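Local coordinates for ancillary protein 2 (Streptococcus pyogenes, PDB 4C0Z), which is a component of the streptococcal pilus tip and can mediate adhesion by binding host-cell surface targets covalently through reactive thioester bonds, one of them in this N-terminal domain, at residues L35-N40 / T155-D160; D113-M118 / S182-V187; K119-L124 / S161-L166. One frame throughout, in Å; residues are numbered along the deposited sequence.

How the contacts relate
Read from the N terminus, the chain first lays down strand 19-23 and then the loop holding 35-40, which waits 115 residues for its partner, segment 155-160, on helix 151-157; contact 1 thus closes a long loop between the barrel side of the domain and its helices. The first segments of contacts 2 and 3 follow one another directly, 113-118 and then 119-124 running into the start of helix 123-138. Contact 1 closes first, then contact 3, on the start of helix 161-174, and last contact 2, at 182-187, so that contact 3 lies within contact 2. Contact 1 crosses both. Contacts 1 and 3 touch where Tyr38 packs on Leu124, whereas contacts 1 and 2 stay about 11 Å apart at their nearest atoms.

Contact 1. Residues L35-N40 / T155-D160; sequences LKTYHN and TDLKLD
Leu157 lays its CD2 methyl over one face of the Tyr38 ring, nearly above its centre: the methyl carbon CD2 stands 3.6 Å from the ring centroid and 7° off the ring normal, a CH-pi contact over the face. Its other branch, CD1, reaches toward the phenolic half of the ring and meets Tyr38 CE1 at 3.7 Å. The same CD2 methyl also fits against the loop backbone, 3.6 Å from Thr37 N, and against CB and CG of Lys36, so that one leucine fills the angle between the loop and the ring. With CG anti to the carbonyl carbon (chi1 -75°), the tyrosine ring turns its face to the leucine, and its hydroxyl arrives beside Leu159 CD2.

Polar links between the segments run through water. One water donates to both Leu35 O and Asp156 O. A second joins Thr37 OG1 to Asp156 OD2, giving the latter at 2.9 Å one of its own hydrogens, while Lys60 of the second subunit forms a salt bridge to that carboxylate oxygen. The third donates to Tyr38 OH and, at 2.7 Å, to Leu157 O; the hydroxyl is also hydrogen-bonded to Asn125, which helps fix the ring's place against helix 123-138. Three waters thus bridge the polar groups around the leucine-tyrosine packing. Within this thioester domain, the contact joins the loop between strands 19-23 and 41-44 to the helical side, with the side chain of Thr37 about 10 Å from bound spermidine in the thioester pocket.

Contact 2. Residues D113-M118 / S182-V187; sequences DRNGIM and SLPNQV
Asn115 reads the backbone of Asn185 with both ends of its amide. Its ND2 donates to Asn185 O at 2.8 Å along an almost straight line (174°), the acceptor lying in the plane of the Asn115 amide and the bond falling on a carbonyl lone pair. Its OD1 takes the Asn185 backbone N-H at 2.9 Å, again on a lone pair and in the carbonyl plane. Both backbone polar groups of Asn185 are thereby satisfied by one side chain. The second ND2 partner is Asn108 OD1.

Asn185 answers with its own amide, turned only 20° from that of Asn115; Asn185 ND2 makes two weak bonds, to Asn115 OD1 (3.3 Å) and to Arg114 O (3.4 Å). The Arg114 stem runs over Asn185 CB, while its NE donates to Tyr107 OH. Gln186 NE2 donates to Leu183 O at 3.1 Å and to Val180 O. Behind the amides, Leu183 CB packs on Asn115 CG, and the methyls Leu183 CD1 and Ile117 CD1 meet at 3.6 Å. Asn115 sits in the type I turn from Asp113 to Gly116, closed by Gly116 N to Asp113 O; Asp113 OD1 receives Met118 N at 2.8 Å from above the carboxylate plane.

Ile117 and Leu183 rest on helices 98-108 and 161-174, and Met118 reaches helix 123-138. Segment 182-187 leads from helix 177-181 toward strand 191-198.

Contact 3. Residues K119-L124 / S161-L166; sequences KGIDPL and SQQLQL
Gln163 OE1 accepts two N-H groups: the backbone N of Asp122 at 3.0 Å, nearly straight at 170°, and ND2 of Asn125. The other end of the amide is also engaged, for NE2 donates to Gly120 O at 2.8 Å, that oxygen lying in the amide plane, and has a weak link to Gln162 OE1. Bonds at both ends fix the amide's rotation. A bend at chi2 (-64°) folds the glutamine across to the loop, where its amide stacks on the Asp122 carboxylate with the two planes 9° apart.

Asp122 occupies the N-cap position of helix 123-138, and Gln163 lies in the first turn of helix 161-174, where its backbone N is capped by Asp160 OD1; the contact thus ties together the starts of two helices of the thioester domain.

Beside the amide, Ile121 packs on Leu166. The two run alongside one another, pointing opposite ways, bringing Ile121 CG1 to 3.7 Å from Leu166 CB and Ile121 CD1 to 3.6 Å from Leu166 O. Leu166 CD1 leans on the Gly120 carbonyl, beside the oxygen that Gln163 grips, while Ile121 also touches Met167 and Ala170 of helix 161-174.

Contact 1. Residues L35-N40 / T155-D160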
loop_
_atom_site.group_PDB
_atom_site.type_symbol
_atom_site.label_atom_id
_atom_site.label_comp_id
_atom_site.label_asym_id
_atom_site.label_seq_id
_atom_site.Cartn_x
_atom_site.Cartn_y
_atom_site.Cartn_z
ATOM N N LEU I 35 4.326 16.569 -5.601
ATOM C CA LEU I 35 3.659 16.579 -4.305
ATOM C C LEU I 35 2.237 16.011 -4.370
ATOM O O LEU I 35 1.603 15.859 -3.331
ATOM C CB LEU I 35 3.643 18.007 -3.711
ATOM C CG LEU I 35 4.979 18.724 -3.562
ATOM C CD1 LEU I 35 4.755 20.091 -2.959
ATOM C CD2 LEU I 35 5.970 17.913 -2.717
ATOM N N LYS I 36 1.752 15.678 -5.577
ATOM C CA LYS I 36 0.410 15.131 -5.788
ATOM C C LYS I 36 0.451 13.618 -5.849
ATOM O O LYS I 36 1.321 13.047 -6.511
ATOM C CB LYS I 36 -0.235 15.727 -7.046
ATOM C CG LYS I 36 -0.728 17.150 -6.840
ATOM C CD LYS I 36 -1.453 17.681 -8.062
ATOM C CE LYS I 36 -1.942 19.089 -7.839
ATOM N NZ LYS I 36 -2.684 19.606 -9.018
ATOM N N THR I 37 -0.487 12.972 -5.156
ATOM C CA THR I 37 -0.592 11.508 -5.073
ATOM C C THR I 37 -1.244 10.862 -6.322
ATOM O O THR I 37 -1.845 9.788 -6.212
ATOM C CB THR I 37 -1.341 11.104 -3.782
ATOM O OG1 THR I 37 -2.583 11.827 -3.718
ATOM C CG2 THR I 37 -0.508 11.316 -2.531
ATOM N N TYR I 38 -1.098 11.481 -7.500
ATOM C CA TYR I 38 -1.652 10.896 -8.712
ATOM C C TYR I 38 -0.681 9.837 -9.263
ATOM O O TYR I 38 0.507 9.846 -8.940
ATOM C CB TYR I 38 -1.874 11.975 -9.787
ATOM C CG TYR I 38 -3.062 12.887 -9.585
ATOM C CD1 TYR I 38 -4.335 12.367 -9.352
ATOM C CD2 TYR I 38 -2.945 14.266 -9.768
ATOM C CE1 TYR I 38 -5.448 13.203 -9.234
ATOM C CE2 TYR I 38 -4.049 15.110 -9.650
ATOM C CZ TYR I 38 -5.302 14.575 -9.389
ATOM O OH TYR I 38 -6.391 15.424 -9.259
ATOM N N HIS I 39 -1.212 8.926 -10.091
ATOM C CA HIS I 39 -0.455 7.904 -10.806
ATOM C C HIS I 39 -1.069 7.743 -12.154
ATOM O O HIS I 39 -2.270 7.983 -12.324
ATOM C CB HIS I 39 -0.453 6.539 -10.061
ATOM C CG HIS I 39 0.143 6.634 -8.698
ATOM N ND1 HIS I 39 1.511 6.632 -8.510
ATOM C CD2 HIS I 39 -0.465 6.837 -7.505
ATOM C CE1 HIS I 39 1.696 6.825 -7.218
ATOM N NE2 HIS I 39 0.533 6.931 -6.570
ATOM N N ASN I 40 -0.249 7.324 -13.122
ATOM C CA ASN I 40 -0.702 7.008 -14.456
ATOM C C ASN I 40 0.211 5.908 -14.950
ATOM O O ASN I 40 1.172 6.147 -15.670
ATOM C CB ASN I 40 -0.749 8.233 -15.388
ATOM C CG ASN I 40 -1.532 7.974 -16.651
ATOM O OD1 ASN I 40 -1.778 6.822 -17.058
ATOM N ND2 ASN I 40 -1.942 9.047 -17.313
ATOM N N THR I 155 -7.842 16.625 0.546
ATOM C CA THR I 155 -6.904 17.602 1.108
ATOM C C THR I 155 -5.565 17.584 0.367
ATOM O O THR I 155 -5.028 18.661 0.096
ATOM C CB THR I 155 -6.759 17.475 2.636
ATOM O OG1 THR I 155 -6.460 16.129 2.991
ATOM C CG2 THR I 155 -8.010 17.934 3.384
ATOM N N ASP I 156 -5.035 16.387 0.013
ATOM C CA ASP I 156 -3.756 16.263 -0.702
ATOM C C ASP I 156 -3.773 16.814 -2.130
ATOM O O ASP I 156 -2.790 17.429 -2.541
ATOM C CB ASP I 156 -3.248 14.814 -0.705
ATOM C CG ASP I 156 -2.895 14.202 0.653
ATOM O OD1 ASP I 156 -2.871 14.949 1.665
ATOM O OD2 ASP I 156 -2.671 12.976 0.707
ATOM N N LEU I 157 -4.869 16.578 -2.889
ATOM C CA LEU I 157 -5.014 17.001 -4.291
ATOM C C LEU I 157 -5.861 18.266 -4.438
ATOM O O LEU I 157 -5.965 18.803 -5.548
ATOM C CB LEU I 157 -5.605 15.861 -5.157
ATOM C CG LEU I 157 -4.885 14.498 -5.128
ATOM C CD1 LEU I 157 -5.796 13.390 -5.559
ATOM C CD2 LEU I 157 -3.642 14.501 -5.977
ATOM N N LYS I 158 -6.462 18.740 -3.321
ATOM C CA LYS I 158 -7.362 19.917 -3.262
ATOM C C LYS I 158 -8.473 19.805 -4.323
ATOM O O LYS I 158 -8.566 20.618 -5.250
ATOM C CB LYS I 158 -6.590 21.254 -3.300
ATOM C CG LYS I 158 -5.602 21.408 -2.140
ATOM C CD LYS I 158 -5.581 22.825 -1.577
ATOM C CE LYS I 158 -4.987 22.896 -0.190
ATOM N NZ LYS I 158 -5.903 22.346 0.849
ATOM N N LEU I 159 -9.262 18.721 -4.207
ATOM C CA LEU I 159 -10.371 18.409 -5.113
ATOM C C LEU I 159 -11.558 19.291 -4.775
ATOM O O LEU I 159 -11.906 19.425 -3.596
ATOM C CB LEU I 159 -10.801 16.923 -4.986
ATOM C CG LEU I 159 -9.744 15.821 -5.133
ATOM C CD1 LEU I 159 -10.296 14.476 -4.688
ATOM C CD2 LEU I 159 -9.217 15.739 -6.556
ATOM N N ASP I 160 -12.193 19.880 -5.803
ATOM C CA ASP I 160 -13.400 20.690 -5.608
ATOM C C ASP I 160 -14.597 19.761 -5.355
ATOM O O ASP I 160 -14.513 18.565 -5.664
ATOM C CB ASP I 160 -13.657 21.663 -6.786
ATOM C CG ASP I 160 -13.813 21.031 -8.157
ATOM O OD1 ASP I 160 -14.739 20.220 -8.336
ATOM O OD2 ASP I 160 -13.048 21.404 -9.072
HETATM O O HOH W 1 0.047 17.380 -1.642
HETATM O O HOH W 2 -3.873 11.323 -1.370
HETATM O O HOH W 3 -6.308 18.044 -8.102
#

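Contact 2. Residues D113-M118 / S182-V187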
loop_
_atom_site.group_PDB
_atom_site.type_symbol
_atom_site.label_atom_id
_atom_site.label_comp_id
_atom_site.label_asym_id
_atom_site.label_seq_id
_atom_site.Cartn_x
_atom_site.Cartn_y
_atom_site.Cartn_z
ATOM N N ASP I 113 -14.457 3.693 -20.359
ATOM C CA ASP I 113 -15.705 4.345 -19.928
ATOM C C ASP I 113 -16.925 4.064 -20.860
ATOM O O ASP I 113 -17.638 4.997 -21.229
ATOM C CB ASP I 113 -15.428 5.865 -19.812
ATOM C CG ASP I 113 -16.514 6.684 -19.146
ATOM O OD1 ASP I 113 -17.195 6.146 -18.238
ATOM O OD2 ASP I 113 -16.665 7.870 -19.509
ATOM N N ARG I 114 -17.132 2.799 -21.285
ATOM C CA ARG I 114 -18.185 2.439 -22.246
ATOM C C ARG I 114 -19.611 2.836 -21.790
ATOM O O ARG I 114 -20.418 3.174 -22.648
ATOM C CB ARG I 114 -18.095 0.943 -22.643
ATOM C CG ARG I 114 -19.010 0.472 -23.802
ATOM C CD ARG I 114 -18.407 0.500 -25.209
ATOM N NE ARG I 114 -18.398 -0.812 -25.881
ATOM C CZ ARG I 114 -18.746 -1.041 -27.146
ATOM N NH1 ARG I 114 -19.194 -0.055 -27.907
ATOM N NH2 ARG I 114 -18.679 -2.268 -27.647
ATOM N N ASN I 115 -19.908 2.861 -20.478
ATOM C CA ASN I 115 -21.256 3.220 -20.019
ATOM C C ASN I 115 -21.351 4.621 -19.374
ATOM O O ASN I 115 -22.369 4.955 -18.752
ATOM C CB ASN I 115 -21.841 2.141 -19.110
ATOM C CG ASN I 115 -22.157 0.861 -19.840
ATOM O OD1 ASN I 115 -23.061 0.793 -20.682
ATOM N ND2 ASN I 115 -21.423 -0.187 -19.523
ATOM N N GLY I 116 -20.316 5.434 -19.586
ATOM C CA GLY I 116 -20.239 6.813 -19.116
ATOM C C GLY I 116 -20.207 7.025 -17.617
ATOM O O GLY I 116 -20.548 8.116 -17.156
ATOM N N ILE I 117 -19.778 6.007 -16.838
ATOM C CA ILE I 117 -19.668 6.103 -15.373
ATOM C C ILE I 117 -18.658 7.205 -14.969
ATOM O O ILE I 117 -18.889 7.916 -13.986
ATOM C CB ILE I 117 -19.342 4.713 -14.734
ATOM C CG1 ILE I 117 -20.555 3.753 -14.846
ATOM C CG2 ILE I 117 -18.836 4.830 -13.278
ATOM C CD1 ILE I 117 -20.274 2.317 -14.406
ATOM N N MET I 118 -17.587 7.371 -15.769
ATOM C CA MET I 118 -16.502 8.332 -15.548
ATOM C C MET I 118 -16.759 9.733 -16.132
ATOM O O MET I 118 -15.886 10.593 -16.021
ATOM C CB MET I 118 -15.157 7.776 -16.081
ATOM C CG MET I 118 -14.877 6.312 -15.721
ATOM S SD MET I 118 -15.080 5.844 -13.971
ATOM C CE MET I 118 -13.784 6.796 -13.222
ATOM N N SER I 182 -26.424 -4.111 -14.850
ATOM C CA SER I 182 -27.696 -3.509 -15.285
ATOM C C SER I 182 -27.509 -2.480 -16.420
ATOM O O SER I 182 -28.497 -2.041 -17.013
ATOM C CB SER I 182 -28.424 -2.869 -14.104
ATOM O OG SER I 182 -27.769 -1.698 -13.636
ATOM N N LEU I 183 -26.249 -2.111 -16.717
ATOM C CA LEU I 183 -25.873 -1.131 -17.741
ATOM C C LEU I 183 -26.061 -1.643 -19.171
ATOM O O LEU I 183 -25.981 -2.855 -19.379
ATOM C CB LEU I 183 -24.431 -0.644 -17.518
ATOM C CG LEU I 183 -24.181 0.154 -16.248
ATOM C CD1 LEU I 183 -22.706 0.248 -15.968
ATOM C CD2 LEU I 183 -24.794 1.546 -16.323
ATOM N N PRO I 184 -26.317 -0.753 -20.169
ATOM C CA PRO I 184 -26.570 -1.233 -21.545
ATOM C C PRO I 184 -25.437 -1.998 -22.221
ATOM O O PRO I 184 -25.713 -2.962 -22.937
ATOM C CB PRO I 184 -26.910 0.047 -22.318
ATOM C CG PRO I 184 -27.292 1.036 -21.284
ATOM C CD PRO I 184 -26.464 0.715 -20.090
ATOM N N ASN I 185 -24.182 -1.581 -22.006
ATOM C CA ASN I 185 -23.035 -2.235 -22.627
ATOM C C ASN I 185 -22.304 -3.168 -21.659
ATOM O O ASN I 185 -21.722 -2.708 -20.673
ATOM C CB ASN I 185 -22.082 -1.199 -23.227
ATOM C CG ASN I 185 -22.727 -0.258 -24.213
ATOM O OD1 ASN I 185 -23.286 -0.676 -25.222
ATOM N ND2 ASN I 185 -22.654 1.036 -23.940
ATOM N N GLN I 186 -22.349 -4.483 -21.935
ATOM C CA GLN I 186 -21.684 -5.511 -21.124
ATOM C C GLN I 186 -20.335 -5.892 -21.760
ATOM O O GLN I 186 -20.172 -5.720 -22.966
ATOM C CB GLN I 186 -22.589 -6.752 -20.960
ATOM C CG GLN I 186 -23.905 -6.501 -20.201
ATOM C CD GLN I 186 -23.725 -6.218 -18.722
ATOM O OE1 GLN I 186 -23.316 -7.079 -17.934
ATOM N NE2 GLN I 186 -24.061 -5.005 -18.305
ATOM N N VAL I 187 -19.367 -6.391 -20.951
ATOM C CA VAL I 187 -18.032 -6.800 -21.425
ATOM C C VAL I 187 -18.137 -7.873 -22.534
ATOM O O VAL I 187 -18.637 -8.976 -22.279
ATOM C CB VAL I 187 -17.079 -7.255 -20.284
ATOM C CG1 VAL I 187 -15.687 -7.608 -20.810
ATOM C CG2 VAL I 187 -16.978 -6.192 -19.207
#

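Contact 3. Residues K119-L124 / S161-L166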
loop_
_atom_site.group_PDB
_atom_site.type_symbol
_atom_site.label_atom_id
_atom_site.label_comp_id
_atom_site.label_asym_id
_atom_site.label_seq_id
_atom_site.Cartn_x
_atom_site.Cartn_y
_atom_site.Cartn_z
ATOM N N LYS I 119 -17.939 9.969 -16.746
ATOM C CA LYS I 119 -18.295 11.257 -17.356
ATOM C C LYS I 119 -18.157 12.431 -16.376
ATOM O O LYS I 119 -18.638 12.358 -15.240
ATOM C CB LYS I 119 -19.706 11.209 -17.971
ATOM C CG LYS I 119 -20.060 12.417 -18.841
ATOM C CD LYS I 119 -21.545 12.742 -18.764
ATOM C CE LYS I 119 -21.845 14.176 -19.120
ATOM N NZ LYS I 119 -23.309 14.429 -19.175
ATOM N N GLY I 120 -17.464 13.474 -16.828
ATOM C CA GLY I 120 -17.230 14.689 -16.054
ATOM C C GLY I 120 -16.033 14.639 -15.121
ATOM O O GLY I 120 -15.655 15.669 -14.556
ATOM N N ILE I 121 -15.427 13.454 -14.945
ATOM C CA ILE I 121 -14.257 13.276 -14.072
ATOM C C ILE I 121 -12.963 13.517 -14.865
ATOM O O ILE I 121 -12.752 12.887 -15.903
ATOM C CB ILE I 121 -14.266 11.894 -13.346
ATOM C CG1 ILE I 121 -15.631 11.619 -12.672
ATOM C CG2 ILE I 121 -13.117 11.797 -12.319
ATOM C CD1 ILE I 121 -15.811 10.197 -12.120
ATOM N N ASP I 122 -12.095 14.420 -14.358
ATOM C CA ASP I 122 -10.784 14.753 -14.944
ATOM C C ASP I 122 -9.922 13.488 -15.067
ATOM O O ASP I 122 -10.029 12.630 -14.191
ATOM C CB ASP I 122 -10.077 15.845 -14.119
ATOM C CG ASP I 122 -10.846 17.160 -14.033
ATOM O OD1 ASP I 122 -11.665 17.435 -14.940
ATOM O OD2 ASP I 122 -10.613 17.923 -13.068
ATOM N N PRO I 123 -9.133 13.319 -16.167
ATOM C CA PRO I 123 -8.385 12.054 -16.381
ATOM C C PRO I 123 -7.663 11.432 -15.178
ATOM O O PRO I 123 -7.874 10.247 -14.901
ATOM C CB PRO I 123 -7.405 12.412 -17.489
ATOM C CG PRO I 123 -8.076 13.470 -18.250
ATOM C CD PRO I 123 -8.932 14.247 -17.298
ATOM N N LEU I 124 -6.838 12.214 -14.448
ATOM C CA LEU I 124 -6.079 11.711 -13.296
ATOM C C LEU I 124 -6.980 11.301 -12.142
ATOM O O LEU I 124 -6.685 10.319 -11.463
ATOM C CB LEU I 124 -4.988 12.695 -12.858
ATOM C CG LEU I 124 -3.848 12.910 -13.860
ATOM C CD1 LEU I 124 -3.073 14.182 -13.535
ATOM C CD2 LEU I 124 -2.928 11.677 -13.946
ATOM N N SER I 161 -15.684 20.301 -4.777
ATOM C CA SER I 161 -16.905 19.560 -4.447
ATOM C C SER I 161 -17.524 18.802 -5.633
ATOM O O SER I 161 -18.011 17.683 -5.442
ATOM C CB SER I 161 -17.932 20.485 -3.804
ATOM O OG SER I 161 -18.284 21.554 -4.669
ATOM N N GLN I 162 -17.490 19.405 -6.846
ATOM C CA GLN I 162 -18.008 18.829 -8.092
ATOM C C GLN I 162 -17.248 17.537 -8.454
ATOM O O GLN I 162 -17.885 16.497 -8.634
ATOM C CB GLN I 162 -17.967 19.882 -9.227
ATOM C CG GLN I 162 -18.371 19.384 -10.629
ATOM C CD GLN I 162 -17.211 19.221 -11.606
ATOM O OE1 GLN I 162 -16.075 19.684 -11.395
ATOM N NE2 GLN I 162 -17.485 18.568 -12.726
ATOM N N GLN I 163 -15.892 17.600 -8.514
ATOM C CA GLN I 163 -15.045 16.448 -8.822
ATOM C C GLN I 163 -15.184 15.370 -7.755
ATOM O O GLN I 163 -15.375 14.205 -8.097
ATOM C CB GLN I 163 -13.567 16.857 -8.991
ATOM C CG GLN I 163 -13.242 17.518 -10.326
ATOM C CD GLN I 163 -13.451 16.591 -11.502
ATOM O OE1 GLN I 163 -12.730 15.601 -11.696
ATOM N NE2 GLN I 163 -14.448 16.903 -12.316
ATOM N N LEU I 164 -15.126 15.765 -6.469
ATOM C CA LEU I 164 -15.246 14.853 -5.330
ATOM C C LEU I 164 -16.561 14.059 -5.338
ATOM O O LEU I 164 -16.521 12.840 -5.148
ATOM C CB LEU I 164 -15.036 15.597 -3.996
ATOM C CG LEU I 164 -15.057 14.754 -2.703
ATOM C CD1 LEU I 164 -13.898 13.728 -2.658
ATOM C CD2 LEU I 164 -15.025 15.648 -1.489
ATOM N N GLN I 165 -17.708 14.730 -5.596
ATOM C CA GLN I 165 -19.008 14.062 -5.654
ATOM C C GLN I 165 -19.090 13.068 -6.818
ATOM O O GLN I 165 -19.574 11.954 -6.613
ATOM C CB GLN I 165 -20.165 15.092 -5.683
ATOM C CG GLN I 165 -21.589 14.540 -5.554
ATOM C CD GLN I 165 -21.759 13.388 -4.593
ATOM O OE1 GLN I 165 -21.474 13.469 -3.386
ATOM N NE2 GLN I 165 -22.270 12.290 -5.121
ATOM N N LEU I 166 -18.588 13.453 -8.017
ATOM C CA LEU I 166 -18.567 12.583 -9.200
ATOM C C LEU I 166 -17.696 11.349 -8.949
ATOM O O LEU I 166 -18.093 10.238 -9.314
ATOM C CB LEU I 166 -18.053 13.336 -10.439
ATOM C CG LEU I 166 -18.975 14.381 -11.085
ATOM C CD1 LEU I 166 -18.238 15.134 -12.168
ATOM C CD2 LEU I 166 -20.233 13.751 -11.669
#